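Protein (sliding clamp) (Enterobacteria phage RB69, PDB 1B77) probably forms a three-subunit ring around DNA that tethers the phage DNA polymerase to its template during processive replication. Local coordinates at residues Gly145-Asn150 and Thr168-Asp173; Thr137-Asn142 and Asn177-Ile182. All coordinates share one frame; numbering follows the deposited sequence.

Overall arrangement
Both interactions lie in the C-terminal gp45 family region and belong to one antiparallel sheet, ordered 165-171, 146-152, 137-143, 178-183, 225-226, with their centres about 11 Å apart. Along the chain, interaction 1 falls entirely between the two segments of interaction 2. Strands 137-143 and 146-152 follow one another and join the contacts through backbone pairing of Thr141 with Val148 and Ala139 with Asn150. Interaction 2 is the buried middle of the sheet, whereas interaction 1 uses the outermost strand, 165-171, where Thr168 forms backbone hydrogen bonds to the second subunit. Pairing thus runs from the domain interior to the subunit boundary of the trimer.

Interaction 1. Residues Gly145-Asn150 and Thr168-Asp173; sequences GKIVIN and TLTDYD
Ile147 crosses the base of Tyr172 where strand 146-150 pairs, through a beta bulge, with strand 168-171 and the loop after it. Strand 168-171 is the outermost in this chain's antiparallel sheet, and its Thr168 forms backbone hydrogen bonds to the second subunit. On the interior side Ile147 CD1 lies 3.5 Å from Tyr172 CB and approaches the ring obliquely. The Tyr172 ring leads away from strand 146-150, because chi1 (177°) sets CG opposite the backbone N; it makes a T-shaped contact with Phe178 and a hydrogen bond from OH to Asn176 O. Further along, Leu169 CD1 fits against Ile149, 3.7 Å from its CG1. Branched aliphatic chains suit this side, which packs toward Thr116 on strand 114-118 of the other sheet.

Lys146 instead lies alongside Asp171, both pointing the same way. Its chain stays extended until chi4 (-62°) bends the ammonium toward the carboxylate, where NZ makes a salt bridge of 2.6 Å with Asp171 OD1. Long and flexible, lysine can meanwhile cover Thr168: its CD presses on Thr168 CG2 at 3.4 Å, tighter than ordinary van der Waals contact.

The bulge shifts the register by one residue between the Val148-Thr168 and Lys146-Asp171 pairs. Ile147 spans it with two backbone bonds, N to Thr170 O (2.8 Å) and O from Leu169 N (2.9 Å). Beyond the strand, Gly145 has the positive phi that glycine tolerates easily, and its O accepts Tyr172 N at 2.7 Å, the donor standing 57° out of the carbonyl plane.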
ATOM      1  N   GLY A 145       3.500  43.341  -9.303  1.00 41.57           N
ATOM      2  CA  GLY A 145       3.199  43.786  -7.951  1.00 41.40           C
ATOM      3  C   GLY A 145       2.965  42.662  -6.956  1.00 40.86           C
ATOM      4  O   GLY A 145       2.408  42.882  -5.880  1.00 40.93           O
ATOM      5  N   LYS A 146       3.393  41.456  -7.315  1.00 40.21           N
ATOM      6  CA  LYS A 146       3.233  40.300  -6.445  1.00 39.52           C
ATOM      7  C   LYS A 146       4.460  39.399  -6.475  1.00 38.87           C
ATOM      8  O   LYS A 146       5.280  39.475  -7.393  1.00 38.85           O
ATOM      9  CB  LYS A 146       2.007  39.496  -6.871  1.00 39.58           C
ATOM     10  CG  LYS A 146       0.707  40.252  -6.735  1.00 40.39           C
ATOM     11  CD  LYS A 146      -0.472  39.384  -7.111  1.00 40.93           C
ATOM     12  CE  LYS A 146      -1.775  40.021  -6.667  1.00 41.23           C
ATOM     13  NZ  LYS A 146      -1.808  40.175  -5.183  1.00 41.24           N
ATOM     14  N   ILE A 147       4.602  38.567  -5.448  1.00 38.03           N
ATOM     15  CA  ILE A 147       5.707  37.626  -5.399  1.00 37.14           C
ATOM     16  C   ILE A 147       5.051  36.353  -5.890  1.00 36.68           C
ATOM     17  O   ILE A 147       3.971  35.992  -5.416  1.00 36.43           O
ATOM     18  CB  ILE A 147       6.235  37.399  -3.963  1.00 37.45           C
ATOM     19  CG1 ILE A 147       6.776  38.707  -3.390  1.00 37.28           C
ATOM     20  CG2 ILE A 147       7.356  36.348  -3.969  1.00 36.90           C
ATOM     21  CD1 ILE A 147       7.967  39.247  -4.133  1.00 37.83           C
ATOM     22  N   VAL A 148       5.674  35.689  -6.855  1.00 35.95           N
ATOM     23  CA  VAL A 148       5.104  34.463  -7.382  1.00 35.46           C
ATOM     24  C   VAL A 148       6.101  33.318  -7.438  1.00 35.05           C
ATOM     25  O   VAL A 148       7.309  33.530  -7.497  1.00 35.12           O
ATOM     26  CB  VAL A 148       4.531  34.678  -8.796  1.00 35.44           C
ATOM     27  CG1 VAL A 148       3.478  35.774  -8.765  1.00 35.18           C
ATOM     28  CG2 VAL A 148       5.651  35.032  -9.761  1.00 35.58           C
ATOM     29  N   ILE A 149       5.570  32.101  -7.397  1.00 34.69           N
ATOM     30  CA  ILE A 149       6.373  30.888  -7.479  1.00 34.16           C
ATOM     31  C   ILE A 149       6.009  30.183  -8.772  1.00 34.00           C
ATOM     32  O   ILE A 149       4.858  29.792  -8.959  1.00 34.09           O
ATOM     33  CB  ILE A 149       6.075  29.912  -6.319  1.00 33.92           C
ATOM     34  CG1 ILE A 149       6.556  30.505  -4.996  1.00 33.77           C
ATOM     35  CG2 ILE A 149       6.738  28.571  -6.590  1.00 33.64           C
ATOM     36  CD1 ILE A 149       6.431  29.558  -3.809  1.00 33.81           C
ATOM     37  N   ASN A 150       6.981  30.040  -9.669  1.00 33.97           N
ATOM     38  CA  ASN A 150       6.758  29.346 -10.933  1.00 33.58           C
ATOM     39  C   ASN A 150       7.454  27.993 -10.863  1.00 33.53           C
ATOM     40  O   ASN A 150       8.577  27.893 -10.360  1.00 33.36           O
ATOM     41  CB  ASN A 150       7.322  30.150 -12.108  1.00 33.30           C
ATOM     42  CG  ASN A 150       6.563  31.429 -12.361  1.00 33.22           C
ATOM     43  OD1 ASN A 150       5.344  31.420 -12.538  1.00 32.83           O
ATOM     44  ND2 ASN A 150       7.281  32.542 -12.384  1.00 33.30           N
ATOM     45  N   THR A 168       0.590  32.403  -6.684  1.00 33.22           N
ATOM     46  CA  THR A 168       0.749  33.781  -6.225  1.00 33.57           C
ATOM     47  C   THR A 168       0.810  33.797  -4.693  1.00 34.04           C
ATOM     48  O   THR A 168      -0.011  33.169  -4.020  1.00 33.43           O
ATOM     49  CB  THR A 168      -0.441  34.656  -6.680  1.00 33.66           C
ATOM     50  OG1 THR A 168      -0.544  34.603  -8.110  1.00 33.71           O
ATOM     51  CG2 THR A 168      -0.254  36.094  -6.247  1.00 33.37           C
ATOM     52  N   LEU A 169       1.778  34.516  -4.139  1.00 34.68           N
ATOM     53  CA  LEU A 169       1.912  34.575  -2.690  1.00 35.72           C
ATOM     54  C   LEU A 169       1.399  35.876  -2.084  1.00 36.67           C
ATOM     55  O   LEU A 169       0.222  35.980  -1.732  1.00 36.98           O
ATOM     56  CB  LEU A 169       3.376  34.339  -2.294  1.00 35.13           C
ATOM     57  CG  LEU A 169       3.928  33.012  -2.840  1.00 34.92           C
ATOM     58  CD1 LEU A 169       5.381  32.839  -2.429  1.00 34.74           C
ATOM     59  CD2 LEU A 169       3.075  31.858  -2.336  1.00 34.34           C
ATOM     60  N   THR A 170       2.278  36.868  -1.970  1.00 37.64           N
ATOM     61  CA  THR A 170       1.925  38.162  -1.390  1.00 38.73           C
ATOM     62  C   THR A 170       2.189  39.329  -2.338  1.00 39.73           C
ATOM     63  O   THR A 170       2.759  39.150  -3.422  1.00 39.82           O
ATOM     64  CB  THR A 170       2.722  38.413  -0.108  1.00 38.49           C
ATOM     65  OG1 THR A 170       4.121  38.378  -0.411  1.00 38.06           O
ATOM     66  CG2 THR A 170       2.407  37.356   0.936  1.00 38.14           C
ATOM     67  N   ASP A 171       1.779  40.524  -1.915  1.00 40.73           N
ATOM     68  CA  ASP A 171       1.971  41.726  -2.717  1.00 41.96           C
ATOM     69  C   ASP A 171       3.398  42.215  -2.549  1.00 42.59           C
ATOM     70  O   ASP A 171       3.977  42.097  -1.476  1.00 42.35           O
ATOM     71  CB  ASP A 171       1.011  42.842  -2.286  1.00 42.39           C
ATOM     72  CG  ASP A 171      -0.451  42.428  -2.363  1.00 42.59           C
ATOM     73  OD1 ASP A 171      -0.854  41.823  -3.374  1.00 42.93           O
ATOM     74  OD2 ASP A 171      -1.195  42.723  -1.407  1.00 43.37           O
ATOM     75  N   TYR A 172       3.964  42.761  -3.618  1.00 43.57           N
ATOM     76  CA  TYR A 172       5.326  43.276  -3.569  1.00 44.79           C
ATOM     77  C   TYR A 172       5.395  44.636  -4.236  1.00 45.90           C
ATOM     78  O   TYR A 172       5.277  44.745  -5.458  1.00 46.22           O
ATOM     79  CB  TYR A 172       6.300  42.323  -4.264  1.00 44.24           C
ATOM     80  CG  TYR A 172       7.716  42.856  -4.302  1.00 43.82           C
ATOM     81  CD1 TYR A 172       8.448  43.037  -3.126  1.00 43.50           C
ATOM     82  CD2 TYR A 172       8.330  43.193  -5.511  1.00 43.62           C
ATOM     83  CE1 TYR A 172       9.750  43.533  -3.149  1.00 43.47           C
ATOM     84  CE2 TYR A 172       9.633  43.693  -5.549  1.00 43.29           C
ATOM     85  CZ  TYR A 172      10.336  43.859  -4.364  1.00 43.39           C
ATOM     86  OH  TYR A 172      11.625  44.344  -4.391  1.00 43.41           O
ATOM     87  N   ASP A 173       5.604  45.667  -3.423  1.00 47.20           N
ATOM     88  CA  ASP A 173       5.684  47.037  -3.914  1.00 48.41           C
ATOM     89  C   ASP A 173       7.128  47.502  -3.972  1.00 48.66           C
ATOM     90  O   ASP A 173       7.408  48.652  -4.313  1.00 49.05           O
ATOM     91  CB  ASP A 173       4.891  47.952  -2.991  1.00 49.35           C
ATOM     92  CG  ASP A 173       3.543  47.366  -2.625  1.00 50.54           C
ATOM     93  OD1 ASP A 173       2.799  46.950  -3.545  1.00 51.20           O
ATOM     94  OD2 ASP A 173       3.232  47.311  -1.411  1.00 51.34           O
TER

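Interaction 2. Residues Thr137-Asn142 and Asn177-Ile182; sequences TIAITN and NFNFVI
Ile182 and Ile140 meet at their CD1 methyls, 4.0 Å apart, on the buried side of two antiparallel strands. Ile182 also runs beside Ile138, pointing the same way, with Ile138 CG1 3.8 Å from Ile182 CB. Isoleucine suits both strand and core: its branched CB favours extended backbone, and its longer arm reaches the neighbouring strand. Along the backbone, Ile138 and Ile182 exchange a pair of N-H...O bonds, as do Ile140 and Phe180, while Leu198 of the other sheet packs against Ile140 and Phe180.

At the opposite end Phe178 carries the contact. Its chi1 of 51° sets CG between the backbone N and carbonyl carbon, swinging the ring toward strand 137-142. Asn142 CB then sits over one ring face, a CH-pi contact 4.1 Å from the centroid, and Asn142 OD1 stands over the centre of the same face, so the side chain lies across it. Ile140 O lies in the ring plane at the edge, near CD1. A flat ring can thus lie against the backbone of Ile140 to Asn142 while offering a face to the Asn142 side chain, with Ile147, Tyr172 and His226 around it.

Asn142 suits this end because its amide both accepts and donates. OD1 takes the N-H of Phe178 at 2.9 Å, the donor standing well above the carbonyl plane. ND2 gives a hydrogen to Asn177 OD1 at 3.1 Å, with the two amide planes turned 46° apart; Asn177 ND2 is itself hydrogen-bonded to Asp227 OD2.

Regular pairing of Ile138 with Ile182 through Thr141 with Asn179 makes this the interior pairing of one of the two sheets of a processivity-factor domain, with Ile140 and Phe180 facing Leu198 of the other.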
ATOM      1  N   THR A 137      12.095  22.003 -10.280  1.00 33.59           N
ATOM      2  CA  THR A 137      12.661  23.274  -9.864  1.00 33.29           C
ATOM      3  C   THR A 137      11.612  24.372  -9.863  1.00 32.91           C
ATOM      4  O   THR A 137      10.763  24.435 -10.752  1.00 32.91           O
ATOM      5  CB  THR A 137      13.792  23.713 -10.807  1.00 33.60           C
ATOM      6  OG1 THR A 137      13.234  24.050 -12.079  1.00 34.47           O
ATOM      7  CG2 THR A 137      14.804  22.594 -11.008  1.00 33.54           C
ATOM      8  N   ILE A 138      11.671  25.237  -8.858  1.00 32.27           N
ATOM      9  CA  ILE A 138      10.741  26.352  -8.771  1.00 31.94           C
ATOM     10  C   ILE A 138      11.543  27.643  -8.734  1.00 31.95           C
ATOM     11  O   ILE A 138      12.727  27.639  -8.398  1.00 31.88           O
ATOM     12  CB  ILE A 138       9.867  26.294  -7.495  1.00 31.57           C
ATOM     13  CG1 ILE A 138      10.747  26.412  -6.254  1.00 31.66           C
ATOM     14  CG2 ILE A 138       9.078  25.000  -7.463  1.00 31.70           C
ATOM     15  CD1 ILE A 138       9.973  26.588  -4.970  1.00 31.47           C
ATOM     16  N   ALA A 139      10.893  28.743  -9.089  1.00 32.00           N
ATOM     17  CA  ALA A 139      11.525  30.051  -9.074  1.00 32.38           C
ATOM     18  C   ALA A 139      10.597  31.051  -8.391  1.00 32.57           C
ATOM     19  O   ALA A 139       9.431  31.185  -8.763  1.00 32.57           O
ATOM     20  CB  ALA A 139      11.828  30.508 -10.496  1.00 32.15           C
ATOM     21  N   ILE A 140      11.112  31.736  -7.377  1.00 32.94           N
ATOM     22  CA  ILE A 140      10.328  32.736  -6.660  1.00 33.52           C
ATOM     23  C   ILE A 140      10.748  34.080  -7.241  1.00 34.19           C
ATOM     24  O   ILE A 140      11.911  34.481  -7.139  1.00 34.11           O
ATOM     25  CB  ILE A 140      10.607  32.666  -5.144  1.00 33.14           C
ATOM     26  CG1 ILE A 140      10.371  31.229  -4.657  1.00 32.86           C
ATOM     27  CG2 ILE A 140       9.686  33.615  -4.392  1.00 32.36           C
ATOM     28  CD1 ILE A 140      10.829  30.957  -3.241  1.00 32.67           C
ATOM     29  N   THR A 141       9.803  34.771  -7.868  1.00 35.06           N
ATOM     30  CA  THR A 141      10.116  36.038  -8.510  1.00 36.05           C
ATOM     31  C   THR A 141       9.080  37.142  -8.307  1.00 36.95           C
ATOM     32  O   THR A 141       7.949  36.890  -7.877  1.00 36.97           O
ATOM     33  CB  THR A 141      10.306  35.813 -10.021  1.00 35.95           C
ATOM     34  OG1 THR A 141      10.857  36.990 -10.621  1.00 36.30           O
ATOM     35  CG2 THR A 141       8.974  35.495 -10.677  1.00 35.59           C
ATOM     36  N   ASN A 142       9.481  38.371  -8.621  1.00 37.84           N
ATOM     37  CA  ASN A 142       8.587  39.518  -8.498  1.00 39.09           C
ATOM     38  C   ASN A 142       7.875  39.707  -9.825  1.00 39.49           C
ATOM     39  O   ASN A 142       8.512  39.802 -10.875  1.00 39.78           O
ATOM     40  CB  ASN A 142       9.365  40.792  -8.129  1.00 39.45           C
ATOM     41  CG  ASN A 142      10.401  41.178  -9.174  1.00 40.23           C
ATOM     42  OD1 ASN A 142      11.308  40.403  -9.488  1.00 40.80           O
ATOM     43  ND2 ASN A 142      10.274  42.387  -9.712  1.00 40.56           N
ATOM     44  N   ASN A 177      14.389  43.590  -8.178  1.00 44.52           N
ATOM     45  CA  ASN A 177      13.923  42.516  -9.073  1.00 43.21           C
ATOM     46  C   ASN A 177      14.695  41.248  -8.698  1.00 42.11           C
ATOM     47  O   ASN A 177      15.827  41.332  -8.222  1.00 41.92           O
ATOM     48  CB  ASN A 177      14.209  42.874 -10.536  1.00 43.48           C
ATOM     49  CG  ASN A 177      13.524  44.154 -10.955  1.00 43.67           C
ATOM     50  OD1 ASN A 177      12.306  44.191 -11.140  1.00 43.99           O
ATOM     51  ND2 ASN A 177      14.307  45.223 -11.097  1.00 43.87           N
ATOM     52  N   PHE A 178      14.101  40.081  -8.914  1.00 40.76           N
ATOM     53  CA  PHE A 178      14.772  38.840  -8.549  1.00 39.37           C
ATOM     54  C   PHE A 178      14.064  37.605  -9.080  1.00 38.62           C
ATOM     55  O   PHE A 178      12.859  37.613  -9.321  1.00 38.35           O
ATOM     56  CB  PHE A 178      14.881  38.753  -7.021  1.00 39.14           C
ATOM     57  CG  PHE A 178      13.573  38.983  -6.309  1.00 38.75           C
ATOM     58  CD1 PHE A 178      12.615  37.974  -6.243  1.00 38.65           C
ATOM     59  CD2 PHE A 178      13.273  40.225  -5.754  1.00 38.58           C
ATOM     60  CE1 PHE A 178      11.377  38.199  -5.637  1.00 38.65           C
ATOM     61  CE2 PHE A 178      12.041  40.461  -5.149  1.00 38.57           C
ATOM     62  CZ  PHE A 178      11.091  39.446  -5.090  1.00 38.69           C
ATOM     63  N   ASN A 179      14.842  36.546  -9.268  1.00 37.79           N
ATOM     64  CA  ASN A 179      14.341  35.263  -9.743  1.00 36.79           C
ATOM     65  C   ASN A 179      15.163  34.195  -9.024  1.00 36.35           C
ATOM     66  O   ASN A 179      16.151  33.679  -9.567  1.00 36.26           O
ATOM     67  CB  ASN A 179      14.512  35.140 -11.258  1.00 36.80           C
ATOM     68  CG  ASN A 179      13.819  33.915 -11.826  1.00 36.86           C
ATOM     69  OD1 ASN A 179      14.408  32.838 -11.924  1.00 37.44           O
ATOM     70  ND2 ASN A 179      12.551  34.071 -12.185  1.00 36.47           N
ATOM     71  N   PHE A 180      14.766  33.899  -7.786  1.00 35.39           N
ATOM     72  CA  PHE A 180      15.466  32.912  -6.971  1.00 34.79           C
ATOM     73  C   PHE A 180      15.031  31.504  -7.350  1.00 34.37           C
ATOM     74  O   PHE A 180      13.848  31.171  -7.287  1.00 34.38           O
ATOM     75  CB  PHE A 180      15.205  33.156  -5.478  1.00 34.34           C
ATOM     76  CG  PHE A 180      15.665  34.504  -4.990  1.00 33.98           C
ATOM     77  CD1 PHE A 180      17.019  34.770  -4.794  1.00 33.70           C
ATOM     78  CD2 PHE A 180      14.742  35.509  -4.714  1.00 33.55           C
ATOM     79  CE1 PHE A 180      17.444  36.023  -4.326  1.00 33.37           C
ATOM     80  CE2 PHE A 180      15.161  36.759  -4.247  1.00 33.25           C
ATOM     81  CZ  PHE A 180      16.511  37.012  -4.053  1.00 32.93           C
ATOM     82  N   VAL A 181      16.003  30.683  -7.735  1.00 33.90           N
ATOM     83  CA  VAL A 181      15.749  29.312  -8.158  1.00 33.40           C
ATOM     84  C   VAL A 181      16.030  28.272  -7.075  1.00 33.26           C
ATOM     85  O   VAL A 181      17.103  28.266  -6.463  1.00 33.39           O
ATOM     86  CB  VAL A 181      16.600  28.971  -9.395  1.00 33.06           C
ATOM     87  CG1 VAL A 181      16.279  27.565  -9.886  1.00 32.55           C
ATOM     88  CG2 VAL A 181      16.355  29.998 -10.474  1.00 32.72           C
ATOM     89  N   ILE A 182      15.068  27.380  -6.857  1.00 32.85           N
ATOM     90  CA  ILE A 182      15.207  26.335  -5.849  1.00 32.77           C
ATOM     91  C   ILE A 182      14.991  24.933  -6.415  1.00 33.31           C
ATOM     92  O   ILE A 182      14.034  24.692  -7.146  1.00 33.28           O
ATOM     93  CB  ILE A 182      14.215  26.558  -4.680  1.00 32.39           C
ATOM     94  CG1 ILE A 182      14.615  27.806  -3.892  1.00 31.93           C
ATOM     95  CG2 ILE A 182      14.182  25.337  -3.765  1.00 31.58           C
ATOM     96  CD1 ILE A 182      13.644  28.181  -2.797  1.00 31.81           C
TER